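Interpain A (Prevotella intermedia, PDB 3BB7) probably cleaves proteins as a C10-family cysteine peptidase, present here as its proenzyme fragment with the prodomain still attached. Local coordinates at residues F51-K56 and A265-V270. The protein carries 1 engineered substitution. Numbering follows the deposited sequence.
Sequences FKWWLK and AGHAFV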
# COMPACT_ATOMS: atom_id res chain seq x y z
N PHE A 51 0.59 -4.60 6.85
CA PHE A 51 1.16 -4.25 8.15
C PHE A 51 1.92 -5.45 8.74
O PHE A 51 3.02 -5.30 9.30
CB PHE A 51 0.04 -3.79 9.08
CG PHE A 51 0.47 -3.48 10.50
CD1 PHE A 51 -0.01 -4.24 11.58
CD2 PHE A 51 1.27 -2.38 10.75
CE1 PHE A 51 0.37 -3.93 12.90
CE2 PHE A 51 1.64 -2.04 12.05
CZ PHE A 51 1.19 -2.83 13.13
N LYS A 52 1.36 -6.65 8.54
CA LYS A 52 2.06 -7.86 8.97
C LYS A 52 3.43 -7.99 8.31
O LYS A 52 4.42 -8.34 8.98
CB LYS A 52 1.19 -9.09 8.70
CG LYS A 52 0.10 -9.23 9.72
CD LYS A 52 -0.71 -10.52 9.50
CE LYS A 52 -1.46 -10.93 10.76
NZ LYS A 52 -2.07 -9.75 11.44
N TRP A 53 3.51 -7.69 7.00
CA TRP A 53 4.79 -7.70 6.29
C TRP A 53 5.76 -6.71 6.95
O TRP A 53 6.92 -7.06 7.23
CB TRP A 53 4.63 -7.35 4.80
CG TRP A 53 5.96 -7.05 4.20
CD1 TRP A 53 6.92 -7.96 3.78
CD2 TRP A 53 6.55 -5.76 4.02
NE1 TRP A 53 8.02 -7.30 3.30
CE2 TRP A 53 7.84 -5.95 3.47
CE3 TRP A 53 6.09 -4.45 4.27
CZ2 TRP A 53 8.71 -4.87 3.20
CZ3 TRP A 53 6.95 -3.37 3.99
CH2 TRP A 53 8.24 -3.60 3.45
N TRP A 54 5.28 -5.50 7.20
CA TRP A 54 6.13 -4.45 7.74
C TRP A 54 6.73 -4.90 9.09
O TRP A 54 7.92 -4.71 9.34
CB TRP A 54 5.34 -3.15 7.89
CG TRP A 54 6.19 -2.03 8.43
CD1 TRP A 54 7.06 -1.23 7.73
CD2 TRP A 54 6.23 -1.59 9.79
NE1 TRP A 54 7.67 -0.34 8.58
CE2 TRP A 54 7.16 -0.52 9.85
CE3 TRP A 54 5.57 -1.99 10.96
CZ2 TRP A 54 7.49 0.11 11.05
CZ3 TRP A 54 5.88 -1.34 12.15
CH2 TRP A 54 6.82 -0.30 12.18
N LEU A 55 5.92 -5.49 9.96
CA LEU A 55 6.43 -5.98 11.24
C LEU A 55 7.51 -7.05 11.04
O LEU A 55 8.51 -7.07 11.77
CB LEU A 55 5.29 -6.54 12.10
CG LEU A 55 4.29 -5.51 12.65
CD1 LEU A 55 3.13 -6.25 13.34
CD2 LEU A 55 4.93 -4.52 13.62
N LYS A 56 7.29 -7.96 10.10
CA LYS A 56 8.29 -9.02 9.82
C LYS A 56 9.60 -8.42 9.28
O LYS A 56 10.70 -8.83 9.70
CB LYS A 56 7.70 -10.05 8.84
CG LYS A 56 6.59 -10.91 9.46
CD LYS A 56 6.20 -12.07 8.56
CE LYS A 56 5.53 -13.18 9.37
NZ LYS A 56 5.45 -14.50 8.63
N ALA A 265 -0.22 -13.84 -1.02
CA ALA A 265 -0.64 -12.90 -2.07
C ALA A 265 0.01 -11.53 -2.02
O ALA A 265 -0.51 -10.57 -2.60
CB ALA A 265 -2.15 -12.75 -2.07
N GLY A 266 1.13 -11.43 -1.33
CA GLY A 266 1.88 -10.17 -1.30
C GLY A 266 1.37 -9.11 -0.37
O GLY A 266 0.52 -9.33 0.51
N HIS A 267 1.96 -7.93 -0.53
CA HIS A 267 1.62 -6.79 0.29
C HIS A 267 1.71 -5.58 -0.61
O HIS A 267 2.55 -5.51 -1.52
CB HIS A 267 2.61 -6.64 1.47
CG HIS A 267 4.02 -7.00 1.12
ND1 HIS A 267 5.00 -6.06 0.88
CD2 HIS A 267 4.61 -8.21 0.98
CE1 HIS A 267 6.13 -6.68 0.57
NE2 HIS A 267 5.92 -7.98 0.64
N ALA A 268 0.86 -4.60 -0.36
CA ALA A 268 0.97 -3.34 -1.08
C ALA A 268 0.18 -2.30 -0.33
O ALA A 268 -0.76 -2.61 0.39
CB ALA A 268 0.47 -3.47 -2.56
N PHE A 269 0.59 -1.05 -0.50
CA PHE A 269 0.03 0.02 0.27
C PHE A 269 0.39 1.30 -0.45
O PHE A 269 1.09 1.27 -1.48
CB PHE A 269 0.54 0.00 1.73
CG PHE A 269 2.05 -0.09 1.88
CD1 PHE A 269 2.86 1.06 1.93
CD2 PHE A 269 2.66 -1.33 2.04
CE1 PHE A 269 4.24 0.96 2.12
CE2 PHE A 269 4.05 -1.43 2.24
CZ PHE A 269 4.82 -0.29 2.26
N VAL A 270 -0.09 2.42 0.08
CA VAL A 270 0.21 3.72 -0.49
C VAL A 270 1.07 4.53 0.48
O VAL A 270 0.74 4.60 1.69
CB VAL A 270 -1.06 4.53 -0.87
CG1 VAL A 270 -0.70 5.87 -1.52
CG2 VAL A 270 -1.94 3.68 -1.77
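His-267 opens strand 267-274 and lays its imidazole flat against the indole of Trp-53 on helix 49-68, a worked example of a prosegment engaging a predicted catalytic histidine through ring stacking. The centroids of the imidazole and the five-membered indole ring lie 3.5 Å apart with planes only 9° from parallel. His-267 NE2 sits above Trp-53 CD1 at 3.3 Å, while His-267 CE1 lies over the CE2 side, so the overlap is centred on the five-membered ring. Trp-53 CB adds a CH-pi contact over the same imidazole face, 4.0 Å from its centroid. A chi1 of 37° at His-267 turns the imidazole toward the helix. Polar ends are served from beyond the stack: Trp-53 NE1 bonds to the carbonyl of Phe-307, and His-267 NE2 to the carboxylate of Glu-310. Next along the strand, Ala-268 turns away, its methyl against Ala-116 and Val-117 of helix 116-128, while its N bonds to Ser-50 OG of the propeptide helix. Phe-269 faces the helix again; its ring edge, at CE2, approaches Trp-53 CZ3 obliquely at 3.9 Å, adding apolar contact to the six-membered ring.

His-267 is the predicted proton acceptor, and its side chain lies about 6 Å from that of Ala-116, an engineered residue at the predicted nucleophile position. The stack restrains the tilt of the imidazole and the bond to Glu-310 its rotation, consistent with a prosegment of the Spi inhibitor family that keeps the peptidase latent by occupying one face of the histidine.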